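Local structure of serine protease pet (Escherichia coli, 4OM9) at residues A[475-478]-A[479-483]. The protein probably acts as a secreted serine protease, an autotransporter enterotoxin of enteroaggregative Escherichia coli whose passenger domain carries a long beta-helix. Numbering follows the deposited sequence.
Sequences GNVD and GNVRL
V477 and V481 meet across the inside of a tight corner, a worked example of how a beta-helix fills its core where the chain turns from one face to the next. The apolar part of the contact is small: CG1 of V477 lies 4.0 Å from CG1 of V481, with V481 CB just behind, the two side chains slanting across one another. In both valines CG1 is anti to the backbone N (chi1 175° and 178°), which brings these methyls together from the two arms of the bend. L463, on the neighbouring strand 461-465, packs against both valines.

The other branch of V481 meets the backbone instead, its CG2 resting 3.4 Å from D478 O. Strands 476-477 and 481-486 belong to different faces of the right-handed parallel beta-helix of the passenger domain, and D478, G479 and N480 form the corner between them. G479 takes a positive phi of 74° as the chain turns. N480 sits at the centre of an inverse gamma turn, marked by a weak hydrogen bond from V481 N to G479 O at 3.0 Å.

D478 and N480 set their polar ends against adjacent coils rather than against each other. D478 turns its carboxylate back beside its own chain, with OD1 3.2 Å from G479 N at an angle too poor for a hydrogen bond; that oxygen is hydrogen-bonded to T453 OG1. The amide of N480 reaches both ways along the helix, OD1 to N505 ND2 and ND2 to N456 O.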
ATOM      1  N   GLY A 475      -5.273  -4.066  -8.323  1.00 27.51           N
ATOM      2  CA  GLY A 475      -5.533  -2.690  -8.734  1.00 29.68           C
ATOM      3  C   GLY A 475      -6.104  -1.804  -7.634  1.00 31.50           C
ATOM      4  O   GLY A 475      -6.174  -2.208  -6.464  1.00 28.25           O
ATOM      5  N   ASN A 476      -6.540  -0.599  -7.995  1.00 31.00           N
ATOM      6  CA  ASN A 476      -7.089   0.310  -6.993  1.00 30.45           C
ATOM      7  C   ASN A 476      -8.593   0.595  -7.138  1.00 31.95           C
ATOM      8  O   ASN A 476      -9.242   0.163  -8.091  1.00 29.87           O
ATOM      9  CB  ASN A 476      -6.339   1.637  -7.010  1.00 31.33           C
ATOM     10  CG  ASN A 476      -4.846   1.457  -7.108  1.00 33.01           C
ATOM     11  OD1 ASN A 476      -4.218   0.923  -6.195  1.00 34.01           O
ATOM     12  ND2 ASN A 476      -4.262   1.903  -8.228  1.00 30.11           N
ATOM     13  N   VAL A 477      -9.121   1.309  -6.147  1.00 28.24           N
ATOM     14  CA  VAL A 477     -10.459   1.860  -6.166  1.00 28.13           C
ATOM     15  C   VAL A 477     -10.411   3.283  -5.626  1.00 31.47           C
ATOM     16  O   VAL A 477      -9.833   3.539  -4.558  1.00 32.29           O
ATOM     17  CB  VAL A 477     -11.463   1.032  -5.298  1.00 27.19           C
ATOM     18  CG1 VAL A 477     -12.827   1.718  -5.257  1.00 27.18           C
ATOM     19  CG2 VAL A 477     -11.593  -0.384  -5.814  1.00 27.39           C
ATOM     20  N   ASP A 478     -11.025   4.215  -6.339  1.00 30.20           N
ATOM     21  CA  ASP A 478     -11.281   5.512  -5.741  1.00 33.90           C
ATOM     22  C   ASP A 478     -12.508   6.126  -6.403  1.00 34.15           C
ATOM     23  O   ASP A 478     -13.208   5.456  -7.157  1.00 34.87           O
ATOM     24  CB  ASP A 478     -10.048   6.426  -5.831  1.00 32.31           C
ATOM     25  CG  ASP A 478      -9.732   6.876  -7.251  1.00 32.92           C
ATOM     26  OD1 ASP A 478     -10.518   6.634  -8.188  1.00 34.35           O
ATOM     27  OD2 ASP A 478      -8.677   7.510  -7.430  1.00 41.54           O
ATOM     28  N   GLY A 479     -12.771   7.393  -6.113  1.00 42.49           N
ATOM     29  CA  GLY A 479     -13.981   8.030  -6.591  1.00 40.79           C
ATOM     30  C   GLY A 479     -15.242   7.591  -5.860  1.00 41.12           C
ATOM     31  O   GLY A 479     -15.190   7.034  -4.757  1.00 39.96           O
ATOM     32  N   ASN A 480     -16.379   7.837  -6.505  1.00 34.43           N
ATOM     33  CA  ASN A 480     -17.692   7.667  -5.896  1.00 39.71           C
ATOM     34  C   ASN A 480     -18.197   6.231  -6.006  1.00 37.97           C
ATOM     35  O   ASN A 480     -19.158   5.954  -6.722  1.00 34.88           O
ATOM     36  CB  ASN A 480     -18.685   8.638  -6.540  1.00 41.03           C
ATOM     37  CG  ASN A 480     -20.026   8.670  -5.826  1.00 44.25           C
ATOM     38  OD1 ASN A 480     -20.129   8.296  -4.660  1.00 43.68           O
ATOM     39  ND2 ASN A 480     -21.065   9.120  -6.530  1.00 42.84           N
ATOM     40  N   VAL A 481     -17.550   5.331  -5.271  1.00 29.48           N
ATOM     41  CA  VAL A 481     -17.794   3.902  -5.400  1.00 28.90           C
ATOM     42  C   VAL A 481     -18.191   3.263  -4.051  1.00 29.13           C
ATOM     43  O   VAL A 481     -17.776   3.713  -2.983  1.00 29.48           O
ATOM     44  CB  VAL A 481     -16.538   3.195  -5.963  1.00 28.08           C
ATOM     45  CG1 VAL A 481     -16.730   1.699  -6.059  1.00 27.61           C
ATOM     46  CG2 VAL A 481     -16.129   3.784  -7.343  1.00 27.86           C
ATOM     47  N   ARG A 482     -19.011   2.226  -4.107  1.00 31.68           N
ATOM     48  CA  ARG A 482     -19.216   1.362  -2.956  1.00 32.86           C
ATOM     49  C   ARG A 482     -18.803  -0.028  -3.380  1.00 32.67           C
ATOM     50  O   ARG A 482     -19.141  -0.459  -4.487  1.00 29.68           O
ATOM     51  CB  ARG A 482     -20.665   1.389  -2.477  1.00 31.54           C
ATOM     52  CG  ARG A 482     -21.095   0.179  -1.685  1.00 34.35           C
ATOM     53  CD  ARG A 482     -22.578   0.292  -1.360  1.00 35.79           C
ATOM     54  NE  ARG A 482     -23.128  -0.916  -0.754  1.00 36.78           N
ATOM     55  CZ  ARG A 482     -23.273  -1.105   0.555  1.00 40.64           C
ATOM     56  NH1 ARG A 482     -22.890  -0.170   1.419  1.00 40.16           N
ATOM     57  NH2 ARG A 482     -23.808  -2.234   1.001  1.00 39.36           N
ATOM     58  N   LEU A 483     -18.050  -0.710  -2.513  1.00 32.68           N
ATOM     59  CA  LEU A 483     -17.520  -2.034  -2.819  1.00 31.22           C
ATOM     60  C   LEU A 483     -18.227  -3.106  -2.020  1.00 30.22           C
ATOM     61  O   LEU A 483     -18.303  -2.991  -0.803  1.00 30.45           O
ATOM     62  CB  LEU A 483     -16.032  -2.091  -2.518  1.00 28.46           C
ATOM     63  CG  LEU A 483     -15.342  -3.453  -2.645  1.00 31.19           C
ATOM     64  CD1 LEU A 483     -15.422  -3.976  -4.048  1.00 27.98           C
ATOM     65  CD2 LEU A 483     -13.898  -3.330  -2.269  1.00 30.63           C
TER